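Local coordinates for protein Hsp70/Hsp90 co-chaperone CNS1 (Saccharomyces cerevisiae, PDB 6HFM) that acts as an Hsp90 and Hsp70 co-chaperone, stimulating the ATPase of the Hsp70 SSA1, and is present here as its C-terminal wheel domain, at residues A[138-143]-A[162-167]; A[28-33]-A[50-55]; A[111-116]-A[128-133]. One frame throughout, in Å; residues are numbered along the deposited sequence.

All three contacts fasten a loop or tail onto one mixed sheet, and each is only partly buried. Contacts 1 and 2 meet on neighbouring parallel strands, 139-145 and 47-55, where Leu139 N pairs with Pro50 O and Ile141 O with Met54 N. Contact 3 uses strand 112-114, an edge strand next to 101-106, across the chain's centre from contact 2, their centres about 19 Å apart. The chemistry differs from place to place. Contact 1 is polar, with cationic groups gathered at Glu106 beside the C-terminal tail, whereas contacts 2 and 3 join purely apolar groups, leucines and a proline in one, an isoleucine, a proline and a valine in the other.

Contact 1: residues A[138-143]-A[162-167]; sequences ALKIYI and LERRSV
Arg164 sends its NH2 end in from the C-terminal tail toward two residues of the strand, stopping 3.7 Å from Tyr142 OH and 4.2 Å from Lys140 NZ. Neither approach is a hydrogen bond; the groups probably gather here because Glu106 OE1 forms salt bridges with both Lys140 NZ and Arg164 NH2. The close-packed side belongs to the strand. Lys140 leaves with CG trans to the backbone N (chi1 179°), then bends at chi3 and chi4, which carries NZ back to donate a 2.7 Å hydrogen bond to Tyr142 OH. The ring of the buried Tyr142 meets Trp152 and packs edge-to-face with Trp156, and the lysine also makes a cation-pi contact with Phe135. This is the sheet of the Wheel domain, where strand 139-145 runs between strands 47-55 and 101-106, and the C-terminal segment 162-167 comes back to it. A methionine in place of Lys140 has no amine, and would probably leave Tyr142 OH without this hydrogen bond and Glu106 with one cation fewer. The Arg164 side is looser: the residue is partly exposed and no hydrogen bond crosses to the strand; its guanidinium plane lies 55° from the phenol ring. Beyond it, Arg165 reaches Glu106 OE2 and the backbone oxygens of Thr107 and Lys108.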
loop_
_atom_site.group_PDB
_atom_site.type_symbol
_atom_site.label_atom_id
_atom_site.label_comp_id
_atom_site.label_asym_id
_atom_site.label_seq_id
_atom_site.Cartn_x
_atom_site.Cartn_y
_atom_site.Cartn_z
ATOM N N ALA A 138 3.599 -5.299 -4.294
ATOM C CA ALA A 138 3.702 -3.871 -3.998
ATOM C C ALA A 138 2.630 -3.444 -3.000
ATOM O O ALA A 138 1.554 -4.049 -2.915
ATOM C CB ALA A 138 3.588 -3.053 -5.276
ATOM N N LEU A 139 2.928 -2.403 -2.227
ATOM C CA LEU A 139 1.929 -1.786 -1.361
ATOM C C LEU A 139 0.863 -1.104 -2.212
ATOM O O LEU A 139 1.152 -0.607 -3.299
ATOM C CB LEU A 139 2.566 -0.741 -0.435
ATOM C CG LEU A 139 3.549 -1.254 0.611
ATOM C CD1 LEU A 139 4.315 -0.090 1.227
ATOM C CD2 LEU A 139 2.825 -2.080 1.670
ATOM N N LYS A 140 -0.367 -1.116 -1.716
ATOM C CA LYS A 140 -1.452 -0.305 -2.269
ATOM C C LYS A 140 -2.174 0.344 -1.090
ATOM O O LYS A 140 -2.694 -0.353 -0.220
ATOM C CB LYS A 140 -2.411 -1.162 -3.101
ATOM C CG LYS A 140 -3.586 -0.395 -3.703
ATOM C CD LYS A 140 -4.320 -1.189 -4.782
ATOM C CE LYS A 140 -4.935 -2.494 -4.283
ATOM N NZ LYS A 140 -5.991 -2.380 -3.232
ATOM N N ILE A 141 -2.166 1.674 -1.050
ATOM C CA ILE A 141 -2.823 2.428 0.026
ATOM C C ILE A 141 -3.763 3.459 -0.591
ATOM O O ILE A 141 -3.555 3.904 -1.730
ATOM C CB ILE A 141 -1.808 3.076 1.020
ATOM C CG1 ILE A 141 -1.056 4.261 0.414
ATOM C CG2 ILE A 141 -0.822 2.030 1.526
ATOM C CD1 ILE A 141 -0.295 5.082 1.438
ATOM N N TYR A 142 -4.797 3.809 0.169
ATOM C CA TYR A 142 -5.776 4.819 -0.222
ATOM C C TYR A 142 -5.708 5.954 0.785
ATOM O O TYR A 142 -5.903 5.736 1.979
ATOM C CB TYR A 142 -7.194 4.218 -0.257
ATOM C CG TYR A 142 -7.328 3.036 -1.199
ATOM C CD1 TYR A 142 -7.709 3.213 -2.527
ATOM C CD2 TYR A 142 -7.032 1.739 -0.767
ATOM C CE1 TYR A 142 -7.811 2.132 -3.402
ATOM C CE2 TYR A 142 -7.138 0.653 -1.627
ATOM C CZ TYR A 142 -7.519 0.851 -2.942
ATOM O OH TYR A 142 -7.608 -0.234 -3.785
ATOM N N ILE A 143 -5.427 7.166 0.304
ATOM C CA ILE A 143 -5.385 8.351 1.162
ATOM C C ILE A 143 -6.670 9.140 0.919
ATOM O O ILE A 143 -6.928 9.593 -0.199
ATOM C CB ILE A 143 -4.099 9.177 0.913
ATOM C CG1 ILE A 143 -2.891 8.383 1.433
ATOM C CG2 ILE A 143 -4.181 10.538 1.598
ATOM C CD1 ILE A 143 -1.535 9.029 1.214
ATOM N N LEU A 162 -12.688 -7.822 -5.620
ATOM C CA LEU A 162 -12.330 -9.228 -5.823
ATOM C C LEU A 162 -12.197 -9.576 -7.315
ATOM O O LEU A 162 -11.373 -10.420 -7.684
ATOM C CB LEU A 162 -13.332 -10.148 -5.122
ATOM C CG LEU A 162 -13.379 -10.027 -3.590
ATOM C CD1 LEU A 162 -14.558 -10.819 -3.042
ATOM C CD2 LEU A 162 -12.082 -10.470 -2.926
ATOM N N GLU A 163 -12.969 -8.892 -8.160
ATOM C CA GLU A 163 -12.907 -9.082 -9.618
ATOM C C GLU A 163 -11.619 -8.546 -10.271
ATOM O O GLU A 163 -11.299 -8.932 -11.395
ATOM C CB GLU A 163 -14.150 -8.480 -10.289
ATOM C CG GLU A 163 -15.387 -9.349 -10.111
ATOM C CD GLU A 163 -16.691 -8.668 -10.500
ATOM O OE1 GLU A 163 -16.680 -7.480 -10.900
ATOM O OE2 GLU A 163 -17.742 -9.336 -10.400
ATOM N N ARG A 164 -10.887 -7.674 -9.574
ATOM C CA ARG A 164 -9.535 -7.263 -10.004
ATOM C C ARG A 164 -8.478 -8.380 -9.924
ATOM O O ARG A 164 -7.418 -8.273 -10.555
ATOM C CB ARG A 164 -9.036 -6.057 -9.189
ATOM C CG ARG A 164 -9.808 -4.766 -9.416
ATOM C CD ARG A 164 -9.042 -3.550 -8.915
ATOM N NE ARG A 164 -8.928 -3.498 -7.455
ATOM C CZ ARG A 164 -9.822 -2.961 -6.618
ATOM N NH1 ARG A 164 -10.959 -2.410 -7.057
ATOM N NH2 ARG A 164 -9.580 -2.989 -5.307
ATOM N N ARG A 165 -8.758 -9.434 -9.159
ATOM C CA ARG A 165 -7.778 -10.478 -8.849
ATOM C C ARG A 165 -7.766 -11.568 -9.913
ATOM O O ARG A 165 -8.759 -11.763 -10.621
ATOM C CB ARG A 165 -8.072 -11.082 -7.475
ATOM C CG ARG A 165 -8.146 -10.037 -6.365
ATOM C CD ARG A 165 -8.365 -10.653 -5.000
ATOM N NE ARG A 165 -8.435 -9.610 -3.977
ATOM C CZ ARG A 165 -8.500 -9.819 -2.664
ATOM N NH1 ARG A 165 -8.501 -11.051 -2.160
ATOM N NH2 ARG A 165 -8.564 -8.779 -1.844
ATOM N N SER A 166 -6.640 -12.273 -10.018
ATOM C CA SER A 166 -6.490 -13.373 -10.978
ATOM C C SER A 166 -7.355 -14.584 -10.634
ATOM O O SER A 166 -7.941 -15.197 -11.533
ATOM C CB SER A 166 -5.027 -13.801 -11.084
ATOM O OG SER A 166 -4.259 -12.766 -11.660
ATOM N N VAL A 167 -7.422 -14.932 -9.349
ATOM C CA VAL A 167 -8.197 -16.104 -8.900
ATOM C C VAL A 167 -9.320 -15.682 -7.947
ATOM O O VAL A 167 -10.254 -16.443 -7.680
ATOM C CB VAL A 167 -7.263 -17.196 -8.320
ATOM C CG1 VAL A 167 -6.576 -16.773 -7.021
ATOM C CG2 VAL A 167 -7.972 -18.536 -8.176
ATOM O OXT VAL A 167 -9.350 -14.552 -7.449
#

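Contact 2: residues A[28-33]-A[50-55]; sequences ELLNEG and PALIMY
Glu28 O is gripped by two donors, Asn31 N at 3.0 Å and Asn31 ND2 at 2.8 Å, and this fixes the short turn from which Leu30 reaches across to Pro50 and Leu52. The side-chain bond is nearly straight: the N-H points at the oxygen at 161°, ND2 sits almost in line with the C=O bond (171°), and the acceptor lies close to the plane of the asparagine amide. The next link follows directly, a type I turn in which Gly33 N bonds to Leu30 O at 3.1 Å. Gly33 closes this turn with a positive phi.

The contact itself is carried by the two methyl branches of Leu30, one for each partner. CD1 meets Leu52 CD1 at 3.9 Å, the two leucines reaching toward each other tip to tip, while CD2 lies 4.1 Å from Pro50 CB, where side chain and ring slant across one another. Leu30 holds CG trans to its carbonyl carbon (chi1 -59°), and from there its two branches divide between Pro50 and Leu52, alternate residues of the strand, with Ala51 between them turned away. Phe63 and Ala138 also touch Leu30, and Val27 touches Leu52, so the leucine pair belongs to a wider apolar patch. Here the loop between strands 20-21 and 36-37, with its 3-10 turn at 28-30, packs on one face of the mixed Wheel-domain sheet, over strand 47-55 where it lies between strands 60-68 and 139-145.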
loop_
_atom_site.group_PDB
_atom_site.type_symbol
_atom_site.label_atom_id
_atom_site.label_comp_id
_atom_site.label_asym_id
_atom_site.label_seq_id
_atom_site.Cartn_x
_atom_site.Cartn_y
_atom_site.Cartn_z
ATOM N N GLU A 28 1.329 -0.447 -15.529
ATOM C CA GLU A 28 2.598 -0.650 -16.240
ATOM C C GLU A 28 3.827 -0.238 -15.418
ATOM O O GLU A 28 4.908 -0.784 -15.603
ATOM C CB GLU A 28 2.574 0.080 -17.593
ATOM C CG GLU A 28 1.610 -0.545 -18.601
ATOM C CD GLU A 28 1.277 0.347 -19.788
ATOM O OE1 GLU A 28 1.989 1.348 -20.024
ATOM O OE2 GLU A 28 0.291 0.040 -20.494
ATOM N N LEU A 29 3.647 0.695 -14.482
ATOM C CA LEU A 29 4.735 1.108 -13.586
ATOM C C LEU A 29 5.313 -0.023 -12.728
ATOM O O LEU A 29 6.454 0.081 -12.279
ATOM C CB LEU A 29 4.277 2.247 -12.671
ATOM C CG LEU A 29 3.971 3.584 -13.354
ATOM C CD1 LEU A 29 3.217 4.486 -12.398
ATOM C CD2 LEU A 29 5.248 4.261 -13.828
ATOM N N LEU A 30 4.529 -1.084 -12.500
ATOM C CA LEU A 30 4.995 -2.281 -11.777
ATOM C C LEU A 30 5.587 -3.406 -12.657
ATOM O O LEU A 30 5.853 -4.495 -12.143
ATOM C CB LEU A 30 3.826 -2.874 -10.971
ATOM C CG LEU A 30 3.135 -2.005 -9.926
ATOM C CD1 LEU A 30 1.902 -2.714 -9.394
ATOM C CD2 LEU A 30 4.081 -1.667 -8.785
ATOM N N ASN A 31 5.801 -3.170 -13.957
ATOM C CA ASN A 31 6.160 -4.269 -14.880
ATOM C C ASN A 31 7.483 -4.985 -14.548
ATOM O O ASN A 31 7.621 -6.183 -14.825
ATOM C CB ASN A 31 6.171 -3.796 -16.344
ATOM C CG ASN A 31 7.423 -3.013 -16.702
ATOM O OD1 ASN A 31 8.378 -3.566 -17.252
ATOM N ND2 ASN A 31 7.435 -1.731 -16.372
ATOM N N GLU A 32 8.438 -4.257 -13.963
ATOM C CA GLU A 32 9.758 -4.818 -13.632
ATOM C C GLU A 32 9.745 -5.712 -12.383
ATOM O O GLU A 32 10.655 -6.524 -12.199
ATOM C CB GLU A 32 10.802 -3.703 -13.480
ATOM C CG GLU A 32 10.988 -2.858 -14.738
ATOM C CD GLU A 32 11.900 -1.661 -14.530
ATOM O OE1 GLU A 32 11.682 -0.898 -13.561
ATOM O OE2 GLU A 32 12.830 -1.474 -15.344
ATOM N N GLY A 33 8.732 -5.570 -11.528
ATOM C CA GLY A 33 8.580 -6.446 -10.361
ATOM C C GLY A 33 9.671 -6.278 -9.315
ATOM O O GLY A 33 10.148 -7.268 -8.746
ATOM N N PRO A 50 7.720 -1.551 -3.902
ATOM C CA PRO A 50 7.095 -0.343 -4.423
ATOM C C PRO A 50 5.767 -0.058 -3.723
ATOM O O PRO A 50 5.220 -0.928 -3.037
ATOM C CB PRO A 50 6.860 -0.674 -5.910
ATOM C CG PRO A 50 7.443 -2.031 -6.143
ATOM C CD PRO A 50 7.490 -2.686 -4.804
ATOM N N ALA A 51 5.254 1.154 -3.921
ATOM C CA ALA A 51 3.946 1.553 -3.401
ATOM C C ALA A 51 3.126 2.320 -4.428
ATOM O O ALA A 51 3.636 3.233 -5.095
ATOM C CB ALA A 51 4.106 2.393 -2.144
ATOM N N LEU A 52 1.855 1.932 -4.553
ATOM C CA LEU A 52 0.842 2.714 -5.248
ATOM C C LEU A 52 0.041 3.463 -4.191
ATOM O O LEU A 52 -0.492 2.848 -3.263
ATOM C CB LEU A 52 -0.082 1.804 -6.060
ATOM C CG LEU A 52 0.545 1.127 -7.276
ATOM C CD1 LEU A 52 -0.384 0.059 -7.833
ATOM C CD2 LEU A 52 0.874 2.143 -8.360
ATOM N N ILE A 53 -0.034 4.789 -4.324
ATOM C CA ILE A 53 -0.760 5.629 -3.372
ATOM C C ILE A 53 -1.936 6.238 -4.125
ATOM O O ILE A 53 -1.748 7.084 -4.992
ATOM C CB ILE A 53 0.144 6.715 -2.737
ATOM C CG1 ILE A 53 1.365 6.063 -2.057
ATOM C CG2 ILE A 53 -0.628 7.542 -1.716
ATOM C CD1 ILE A 53 2.623 6.116 -2.887
ATOM N N MET A 54 -3.141 5.783 -3.791
ATOM C CA MET A 54 -4.363 6.170 -4.492
ATOM C C MET A 54 -5.041 7.325 -3.760
ATOM O O MET A 54 -5.141 7.311 -2.533
ATOM C CB MET A 54 -5.345 4.993 -4.561
ATOM C CG MET A 54 -4.748 3.655 -4.981
ATOM S SD MET A 54 -3.861 3.706 -6.548
ATOM C CE MET A 54 -5.188 4.105 -7.681
ATOM N N TYR A 55 -5.509 8.313 -4.522
ATOM C CA TYR A 55 -6.333 9.407 -4.001
ATOM C C TYR A 55 -7.679 9.332 -4.728
ATOM O O TYR A 55 -7.923 10.097 -5.668
ATOM C CB TYR A 55 -5.651 10.761 -4.236
ATOM C CG TYR A 55 -4.212 10.831 -3.777
ATOM C CD1 TYR A 55 -3.892 11.043 -2.434
ATOM C CD2 TYR A 55 -3.162 10.693 -4.686
ATOM C CE1 TYR A 55 -2.574 11.114 -2.010
ATOM C CE2 TYR A 55 -1.843 10.768 -4.271
ATOM C CZ TYR A 55 -1.552 10.972 -2.933
ATOM O OH TYR A 55 -0.242 11.036 -2.515
#

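Contact 3: residues A[111-116]-A[128-133]; sequences GLIKAG and ESPDVP
With CG1 trans to the backbone N (chi1 -170°) and the chain extended again at chi2 (161°), Ile113 pushes CD1 out to the ring of Pro130 and leaves its CG2 methyl, wedged between backbone N and carbonyl carbon, for Val132. The two branches thus serve two residues of the facing loop. CD1 comes within 3.2 Å of Pro130 CG, closer than carbons usually approach, and 3.7 Å from Pro130 CB, with the isoleucine and the ring crossing at about a right angle. The CG2 methyls of Ile113 and Val132 meet at a more relaxed 3.8 Å, the two side chains again crossing at about a right angle.

Pro130 follows a cis peptide bond from Ser129, and it presents its CB and CG to Ile113. Strand 112-114 pairs with strand 101-106 as an antiparallel hairpin at one end of the sheet, and Val132 also packs on Met105 of that partner strand, so the loop before strand 134-135 rests on the hairpin. Two polar residues of the loop have partners elsewhere: Asp131 OD1 bonds to Thr19 OG1 and Glu128 OE1 to Asn17 ND2, Asn17 being one of the residues at the magnesium site.

No hydrogen bond crosses between 111-116 and 128-133, consistent with an interface held by hydrocarbon packing, with Val132 buried and Ile113 and Pro130 partly exposed, while the backbone bond of Asp131 with Lys108 ties the loop to the hairpin nearby.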
loop_
_atom_site.group_PDB
_atom_site.type_symbol
_atom_site.label_atom_id
_atom_site.label_comp_id
_atom_site.label_asym_id
_atom_site.label_seq_id
_atom_site.Cartn_x
_atom_site.Cartn_y
_atom_site.Cartn_z
ATOM N N GLY A 111 -12.349 -6.285 1.916
ATOM C CA GLY A 111 -12.771 -5.139 2.711
ATOM C C GLY A 111 -11.665 -4.112 2.858
ATOM O O GLY A 111 -10.608 -4.232 2.234
ATOM N N LEU A 112 -11.920 -3.098 3.681
ATOM C CA LEU A 112 -10.955 -2.035 3.966
ATOM C C LEU A 112 -10.650 -1.924 5.454
ATOM O O LEU A 112 -11.540 -2.059 6.287
ATOM C CB LEU A 112 -11.493 -0.688 3.489
ATOM C CG LEU A 112 -11.664 -0.497 1.987
ATOM C CD1 LEU A 112 -12.493 0.752 1.735
ATOM C CD2 LEU A 112 -10.319 -0.407 1.295
ATOM N N ILE A 113 -9.386 -1.655 5.777
ATOM C CA ILE A 113 -8.976 -1.366 7.155
ATOM C C ILE A 113 -8.295 -0.005 7.199
ATOM O O ILE A 113 -7.555 0.350 6.282
ATOM C CB ILE A 113 -8.055 -2.471 7.735
ATOM C CG1 ILE A 113 -7.859 -2.260 9.240
ATOM C CG2 ILE A 113 -6.707 -2.542 7.017
ATOM C CD1 ILE A 113 -7.378 -3.496 9.950
ATOM N N LYS A 114 -8.563 0.753 8.258
ATOM C CA LYS A 114 -7.830 1.979 8.545
ATOM C C LYS A 114 -6.440 1.585 9.062
ATOM O O LYS A 114 -6.327 0.891 10.071
ATOM C CB LYS A 114 -8.582 2.814 9.588
ATOM C CG LYS A 114 -8.063 4.235 9.740
ATOM C CD LYS A 114 -8.810 5.006 10.822
ATOM C CE LYS A 114 -8.466 4.542 12.236
ATOM N NZ LYS A 114 -7.028 4.714 12.590
ATOM N N ALA A 115 -5.399 1.996 8.344
ATOM C CA ALA A 115 -4.013 1.726 8.728
ATOM C C ALA A 115 -3.545 2.745 9.758
ATOM O O ALA A 115 -3.509 3.943 9.471
ATOM C CB ALA A 115 -3.110 1.762 7.507
ATOM N N GLY A 116 -3.185 2.265 10.950
ATOM C CA GLY A 116 -2.683 3.130 12.021
ATOM C C GLY A 116 -1.442 3.902 11.602
ATOM O O GLY A 116 -0.490 3.312 11.091
ATOM N N GLU A 128 -1.630 -11.957 11.316
ATOM C CA GLU A 128 -2.445 -13.030 10.740
ATOM C C GLU A 128 -3.874 -12.533 10.523
ATOM O O GLU A 128 -4.484 -12.831 9.501
ATOM C CB GLU A 128 -2.416 -14.285 11.630
ATOM C CG GLU A 128 -3.187 -15.498 11.100
ATOM C CD GLU A 128 -2.720 -16.000 9.736
ATOM O OE1 GLU A 128 -1.548 -15.777 9.359
ATOM O OE2 GLU A 128 -3.535 -16.638 9.037
ATOM N N SER A 129 -4.389 -11.785 11.497
ATOM C CA SER A 129 -5.675 -11.097 11.384
ATOM C C SER A 129 -5.546 -9.718 12.026
ATOM O O SER A 129 -5.077 -9.636 13.167
ATOM C CB SER A 129 -6.772 -11.891 12.088
ATOM O OG SER A 129 -7.194 -12.977 11.284
ATOM N N PRO A 130 -5.929 -8.637 11.343
ATOM C CA PRO A 130 -6.430 -8.617 9.953
ATOM C C PRO A 130 -5.343 -8.887 8.909
ATOM O O PRO A 130 -4.206 -8.425 9.065
ATOM C CB PRO A 130 -6.967 -7.197 9.790
ATOM C CG PRO A 130 -6.274 -6.397 10.834
ATOM C CD PRO A 130 -5.948 -7.305 11.965
ATOM N N ASP A 131 -5.717 -9.620 7.862
ATOM C CA ASP A 131 -4.796 -10.052 6.810
ATOM C C ASP A 131 -4.768 -8.980 5.719
ATOM O O ASP A 131 -5.716 -8.860 4.942
ATOM C CB ASP A 131 -5.255 -11.411 6.252
ATOM C CG ASP A 131 -4.205 -12.100 5.377
ATOM O OD1 ASP A 131 -3.126 -11.524 5.108
ATOM O OD2 ASP A 131 -4.473 -13.250 4.953
ATOM N N VAL A 132 -3.682 -8.205 5.682
ATOM C CA VAL A 132 -3.520 -7.076 4.754
ATOM C C VAL A 132 -2.431 -7.449 3.736
ATOM O O VAL A 132 -1.246 -7.469 4.097
ATOM C CB VAL A 132 -3.125 -5.790 5.513
ATOM C CG1 VAL A 132 -2.865 -4.630 4.557
ATOM C CG2 VAL A 132 -4.214 -5.412 6.514
ATOM N N PRO A 133 -2.813 -7.737 2.468
ATOM C CA PRO A 133 -1.811 -8.198 1.495
ATOM C C PRO A 133 -1.044 -7.126 0.724
ATOM O O PRO A 133 -1.479 -5.972 0.621
ATOM C CB PRO A 133 -2.642 -9.025 0.488
ATOM C CG PRO A 133 -4.013 -9.111 1.044
ATOM C CD PRO A 133 -4.179 -7.939 1.946
#